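Local coordinates for beta-ketoacyl-[acyl-carrier-protein] synthase FabY (Pseudomonas aeruginosa, PDB 4CW4), which condenses acetyl-CoA with malonyl-ACP to make acetoacetyl-ACP, the primer that starts fatty acid synthesis, at residues F26-M38 with S489-K503. Residues are numbered along the deposited sequence; the frame is centred on the assembly and turned at random.
Sequences FHHGFRRMVIESM and SALGTFKYGILPGIK
The hydroxyl of Tyr496 reaches the backbone of Phe26 through water 1. The water donates to Phe26 O over 2.9 Å and is hydrogen-bonded to Tyr496 OH. Phe26 O has a second donor, Arg31 NH2, which lies 2.9 Å away at an N-H...O angle of 162°. This oxygen lies close to the guanidinium plane. Tyr496 OH sits over one guanidinium face, 3.3 Å from Arg31 NE, but the angle is too poor for a hydrogen bond. Arg31 NH1 turns to helix 40-53, with a salt bridge to Glu45 and a hydrogen bond to Ala42 O. The Tyr496 ring also directs an edge at the His27 ring in an offset edge-to-face pair, and Met38 CE lies over one face of the Tyr496 ring.

Helix 28-33 crosses the C-terminal end of helix 482-496 at -79°, with the short axes 8.9 Å apart. This joins the N-terminal part of the chain to the C-terminal half of the thiolase-like ketosynthase fold, away from the probable catalytic residues. Phe30 is the knob in a hole formed by Ser489, Gly492, Thr493 and Tyr496. With CG anti to the backbone N (chi1 175°), its ring lies flat over Gly492, whose CA is 3.7 Å from the ring centroid. Ile498 O meets the ring edge and accepts a 2.8 Å hydrogen bond from Thr493 OG1, tying the helix end to the following loop.

At the far end, Lys503 NZ gives a weak hydrogen bond to Met33 O, 3.0 Å away, near the C-terminal end of helix 28-33. It also forms a salt bridge with Glu36, although the position of that carboxylate is less certain. Asp523 and Tyr474 are further partners of this ammonium group. Asp523 also accepts from Ser37 OG.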
loop_
_atom_site.group_PDB
_atom_site.type_symbol
_atom_site.label_atom_id
_atom_site.label_comp_id
_atom_site.label_asym_id
_atom_site.label_seq_id
_atom_site.Cartn_x
_atom_site.Cartn_y
_atom_site.Cartn_z
ATOM N N PHE A 26 7.278 -16.397 -21.931
ATOM C CA PHE A 26 7.895 -17.489 -22.677
ATOM C C PHE A 26 9.292 -17.831 -22.177
ATOM O O PHE A 26 10.073 -18.462 -22.883
ATOM C CB PHE A 26 7.843 -17.211 -24.184
ATOM C CG PHE A 26 6.434 -16.952 -24.665
ATOM C CD1 PHE A 26 5.884 -15.672 -24.566
ATOM C CD2 PHE A 26 5.631 -17.976 -25.127
ATOM C CE1 PHE A 26 4.571 -15.428 -24.937
ATOM C CE2 PHE A 26 4.311 -17.737 -25.527
ATOM C CZ PHE A 26 3.777 -16.465 -25.414
ATOM N N HIS A 27 9.569 -17.434 -20.942
ATOM C CA HIS A 27 10.802 -17.768 -20.250
ATOM C C HIS A 27 12.044 -17.112 -20.848
ATOM O O HIS A 27 13.142 -17.595 -20.628
ATOM C CB HIS A 27 11.001 -19.283 -20.190
ATOM C CG HIS A 27 9.815 -20.010 -19.660
ATOM N ND1 HIS A 27 9.493 -20.002 -18.325
ATOM C CD2 HIS A 27 8.854 -20.732 -20.282
ATOM C CE1 HIS A 27 8.379 -20.688 -18.145
ATOM N NE2 HIS A 27 7.980 -21.154 -19.310
ATOM N N HIS A 28 11.893 -16.021 -21.588
ATOM C CA HIS A 28 13.084 -15.341 -22.125
ATOM C C HIS A 28 14.023 -14.796 -21.060
ATOM O O HIS A 28 15.224 -14.974 -21.172
ATOM C CB HIS A 28 12.703 -14.246 -23.105
ATOM C CG HIS A 28 12.161 -14.786 -24.384
ATOM N ND1 HIS A 28 12.964 -15.381 -25.335
ATOM C CD2 HIS A 28 10.897 -14.857 -24.856
ATOM C CE1 HIS A 28 12.214 -15.786 -26.344
ATOM N NE2 HIS A 28 10.952 -15.488 -26.072
ATOM N N GLY A 29 13.485 -14.175 -20.010
ATOM C CA GLY A 29 14.328 -13.662 -18.936
ATOM C C GLY A 29 15.078 -14.786 -18.241
ATOM O O GLY A 29 16.261 -14.683 -17.955
ATOM N N PHE A 30 14.368 -15.880 -17.972
ATOM C CA PHE A 30 14.976 -17.065 -17.401
ATOM C C PHE A 30 16.111 -17.537 -18.278
ATOM O O PHE A 30 17.210 -17.827 -17.800
ATOM C CB PHE A 30 13.925 -18.169 -17.248
ATOM C CG PHE A 30 14.489 -19.473 -16.764
ATOM C CD1 PHE A 30 14.710 -19.691 -15.420
ATOM C CD2 PHE A 30 14.808 -20.478 -17.648
ATOM C CE1 PHE A 30 15.214 -20.896 -14.972
ATOM C CE2 PHE A 30 15.343 -21.671 -17.199
ATOM C CZ PHE A 30 15.561 -21.874 -15.864
ATOM N N ARG A 31 15.861 -17.595 -19.573
ATOM C CA ARG A 31 16.885 -18.067 -20.482
ATOM C C ARG A 31 18.121 -17.171 -20.446
ATOM O O ARG A 31 19.235 -17.666 -20.532
ATOM C CB ARG A 31 16.357 -18.186 -21.904
ATOM C CG ARG A 31 15.511 -19.411 -22.141
ATOM C CD ARG A 31 15.135 -19.466 -23.608
ATOM N NE ARG A 31 13.796 -18.993 -23.814
ATOM C CZ ARG A 31 13.214 -18.886 -25.009
ATOM N NH1 ARG A 31 13.912 -19.040 -26.127
ATOM N NH2 ARG A 31 11.948 -18.549 -25.083
ATOM N N ARG A 32 17.938 -15.859 -20.350
ATOM C CA ARG A 32 19.101 -14.977 -20.210
ATOM C C ARG A 32 19.896 -15.349 -18.954
ATOM O O ARG A 32 21.136 -15.341 -18.971
ATOM C CB ARG A 32 18.687 -13.506 -20.149
ATOM C CG ARG A 32 19.786 -12.547 -19.646
ATOM C CD ARG A 32 20.944 -12.477 -20.598
ATOM N NE ARG A 32 22.039 -11.648 -20.099
ATOM C CZ ARG A 32 23.117 -12.099 -19.458
ATOM N NH1 ARG A 32 23.243 -13.386 -19.182
ATOM N NH2 ARG A 32 24.062 -11.249 -19.068
ATOM N N MET A 33 19.198 -15.647 -17.862
ATOM C CA MET A 33 19.897 -15.971 -16.635
ATOM C C MET A 33 20.697 -17.276 -16.755
ATOM O O MET A 33 21.782 -17.364 -16.190
ATOM C CB MET A 33 18.924 -15.990 -15.457
ATOM C CG MET A 33 18.350 -14.614 -15.198
ATOM S SD MET A 33 17.344 -14.457 -13.709
ATOM C CE MET A 33 15.717 -14.853 -14.347
ATOM N N VAL A 34 20.190 -18.255 -17.503
ATOM C CA VAL A 34 20.922 -19.519 -17.693
ATOM C C VAL A 34 21.389 -19.686 -19.130
ATOM O O VAL A 34 21.436 -20.794 -19.656
ATOM C CB VAL A 34 20.082 -20.731 -17.233
ATOM C CG1 VAL A 34 19.775 -20.616 -15.744
ATOM C CG2 VAL A 34 18.801 -20.861 -18.056
ATOM N N ILE A 35 21.818 -18.584 -19.736
ATOM C CA ILE A 35 21.965 -18.535 -21.187
ATOM C C ILE A 35 22.983 -19.540 -21.702
ATOM O O ILE A 35 22.775 -20.183 -22.743
ATOM C CB ILE A 35 22.280 -17.099 -21.640
ATOM C CG1 ILE A 35 22.076 -16.941 -23.152
ATOM C CG2 ILE A 35 23.686 -16.663 -21.203
ATOM C CD1 ILE A 35 20.638 -16.828 -23.575
ATOM N N GLU A 36 24.047 -19.739 -20.949
ATOM C CA GLU A 36 25.113 -20.629 -21.393
ATOM C C GLU A 36 24.719 -22.103 -21.282
ATOM O O GLU A 36 25.344 -22.977 -21.885
ATOM C CB GLU A 36 26.388 -20.348 -20.595
ATOM C CG GLU A 36 26.274 -20.719 -19.135
ATOM C CD GLU A 36 25.849 -19.563 -18.216
ATOM O OE1 GLU A 36 25.111 -18.616 -18.614
ATOM O OE2 GLU A 36 26.282 -19.621 -17.049
ATOM N N SER A 37 23.667 -22.376 -20.525
ATOM C CA SER A 37 23.207 -23.746 -20.309
ATOM C C SER A 37 22.126 -24.171 -21.302
ATOM O O SER A 37 21.760 -25.339 -21.348
ATOM C CB SER A 37 22.660 -23.893 -18.884
ATOM O OG SER A 37 23.703 -23.697 -17.941
ATOM N N MET A 38 21.573 -23.212 -22.042
ATOM C CA MET A 38 20.531 -23.497 -23.009
ATOM C C MET A 38 21.130 -24.119 -24.253
ATOM O O MET A 38 22.331 -23.970 -24.520
ATOM C CB MET A 38 19.800 -22.217 -23.399
ATOM C CG MET A 38 19.090 -21.509 -22.232
ATOM S SD MET A 38 17.862 -22.512 -21.370
ATOM C CE MET A 38 16.792 -22.920 -22.723
ATOM N N SER A 489 10.990 -16.915 -12.401
ATOM C CA SER A 489 12.160 -17.754 -12.623
ATOM C C SER A 489 11.852 -19.222 -12.317
ATOM O O SER A 489 12.251 -20.116 -13.073
ATOM C CB SER A 489 13.341 -17.288 -11.792
ATOM O OG SER A 489 14.414 -18.183 -11.987
ATOM N N ALA A 490 11.112 -19.460 -11.234
ATOM C CA ALA A 490 10.747 -20.824 -10.865
ATOM C C ALA A 490 10.038 -21.533 -12.016
ATOM O O ALA A 490 10.242 -22.729 -12.256
ATOM C CB ALA A 490 9.868 -20.837 -9.626
ATOM N N LEU A 491 9.199 -20.801 -12.734
ATOM C CA LEU A 491 8.430 -21.402 -13.808
ATOM C C LEU A 491 9.350 -21.870 -14.919
ATOM O O LEU A 491 9.063 -22.840 -15.608
ATOM C CB LEU A 491 7.418 -20.406 -14.360
ATOM C CG LEU A 491 6.416 -19.835 -13.341
ATOM C CD1 LEU A 491 5.376 -18.987 -14.056
ATOM C CD2 LEU A 491 5.760 -20.968 -12.525
ATOM N N GLY A 492 10.451 -21.154 -15.087
ATOM C CA GLY A 492 11.460 -21.521 -16.056
ATOM C C GLY A 492 12.161 -22.814 -15.686
ATOM O O GLY A 492 12.466 -23.640 -16.553
ATOM N N THR A 493 12.453 -22.996 -14.399
ATOM C CA THR A 493 13.006 -24.281 -13.946
ATOM C C THR A 493 12.059 -25.438 -14.277
ATOM O O THR A 493 12.501 -26.493 -14.725
ATOM C CB THR A 493 13.364 -24.237 -12.454
ATOM O OG1 THR A 493 14.456 -23.334 -12.283
ATOM C CG2 THR A 493 13.742 -25.631 -11.895
ATOM N N PHE A 494 10.764 -25.257 -14.048
ATOM C CA PHE A 494 9.807 -26.287 -14.427
ATOM C C PHE A 494 9.860 -26.575 -15.938
ATOM O O PHE A 494 9.806 -27.732 -16.356
ATOM C CB PHE A 494 8.373 -25.882 -14.037
ATOM C CG PHE A 494 8.106 -25.835 -12.560
ATOM C CD1 PHE A 494 8.724 -26.698 -11.680
ATOM C CD2 PHE A 494 7.218 -24.896 -12.058
ATOM C CE1 PHE A 494 8.468 -26.628 -10.323
ATOM C CE2 PHE A 494 6.958 -24.827 -10.722
ATOM C CZ PHE A 494 7.584 -25.704 -9.849
ATOM N N LYS A 495 9.974 -25.524 -16.745
ATOM C CA LYS A 495 9.950 -25.640 -18.205
ATOM C C LYS A 495 11.153 -26.389 -18.742
ATOM O O LYS A 495 11.006 -27.316 -19.544
ATOM C CB LYS A 495 9.898 -24.240 -18.836
ATOM C CG LYS A 495 9.981 -24.186 -20.382
ATOM C CD LYS A 495 8.706 -24.656 -21.024
ATOM C CE LYS A 495 8.754 -24.547 -22.535
ATOM N NZ LYS A 495 7.519 -25.084 -23.149
ATOM N N TYR A 496 12.339 -25.985 -18.304
ATOM C CA TYR A 496 13.575 -26.453 -18.924
ATOM C C TYR A 496 14.408 -27.422 -18.072
ATOM O O TYR A 496 15.382 -27.989 -18.562
ATOM C CB TYR A 496 14.452 -25.263 -19.300
ATOM C CG TYR A 496 13.881 -24.381 -20.389
ATOM C CD1 TYR A 496 13.792 -24.839 -21.699
ATOM C CD2 TYR A 496 13.479 -23.077 -20.118
ATOM C CE1 TYR A 496 13.293 -24.032 -22.710
ATOM C CE2 TYR A 496 12.982 -22.258 -21.127
ATOM C CZ TYR A 496 12.897 -22.740 -22.416
ATOM O OH TYR A 496 12.415 -21.924 -23.415
ATOM N N GLY A 497 14.049 -27.585 -16.803
ATOM C CA GLY A 497 14.738 -28.510 -15.922
ATOM C C GLY A 497 16.107 -28.048 -15.470
ATOM O O GLY A 497 16.977 -28.870 -15.183
ATOM N N ILE A 498 16.313 -26.737 -15.464
ATOM C CA ILE A 498 17.586 -26.150 -15.056
ATOM C C ILE A 498 17.358 -25.292 -13.823
ATOM O O ILE A 498 16.464 -24.437 -13.815
ATOM C CB ILE A 498 18.186 -25.245 -16.162
ATOM C CG1 ILE A 498 18.420 -26.031 -17.457
ATOM C CG2 ILE A 498 19.480 -24.594 -15.688
ATOM C CD1 ILE A 498 18.649 -25.166 -18.659
ATOM N N LEU A 499 18.176 -25.536 -12.794
ATOM C CA LEU A 499 18.212 -24.707 -11.591
ATOM C C LEU A 499 19.337 -23.686 -11.704
ATOM O O LEU A 499 20.510 -24.068 -11.752
ATOM C CB LEU A 499 18.455 -25.562 -10.360
ATOM C CG LEU A 499 18.416 -24.829 -9.023
ATOM C CD1 LEU A 499 16.990 -24.453 -8.681
ATOM C CD2 LEU A 499 19.024 -25.699 -7.954
ATOM N N PRO A 500 18.999 -22.381 -11.759
ATOM C CA PRO A 500 20.080 -21.416 -12.008
ATOM C C PRO A 500 21.072 -21.361 -10.852
ATOM O O PRO A 500 20.672 -21.375 -9.693
ATOM C CB PRO A 500 19.347 -20.083 -12.164
ATOM C CG PRO A 500 17.948 -20.452 -12.468
ATOM C CD PRO A 500 17.694 -21.721 -11.728
ATOM N N GLY A 501 22.358 -21.343 -11.173
ATOM C CA GLY A 501 23.380 -21.192 -10.154
ATOM C C GLY A 501 23.450 -19.768 -9.626
ATOM O O GLY A 501 22.888 -18.846 -10.201
ATOM N N ILE A 502 24.167 -19.595 -8.525
ATOM C CA ILE A 502 24.498 -18.259 -8.010
ATOM C C ILE A 502 25.876 -17.941 -8.593
ATOM O O ILE A 502 26.915 -18.188 -7.972
ATOM C CB ILE A 502 24.499 -18.204 -6.472
ATOM C CG1 ILE A 502 23.197 -18.810 -5.918
ATOM C CG2 ILE A 502 24.691 -16.756 -6.023
ATOM C CD1 ILE A 502 23.097 -18.804 -4.407
ATOM N N LYS A 503 25.891 -17.428 -9.817
ATOM C CA LYS A 503 27.145 -17.384 -10.583
ATOM C C LYS A 503 28.081 -16.278 -10.147
ATOM O O LYS A 503 29.253 -16.278 -10.512
ATOM C CB LYS A 503 26.849 -17.277 -12.080
ATOM C CG LYS A 503 26.139 -18.485 -12.595
ATOM C CD LYS A 503 25.852 -18.405 -14.081
ATOM C CE LYS A 503 25.051 -19.597 -14.466
ATOM N NZ LYS A 503 23.967 -19.231 -15.380
HETATM O O HOH W 1 9.655 -21.238 -23.679
#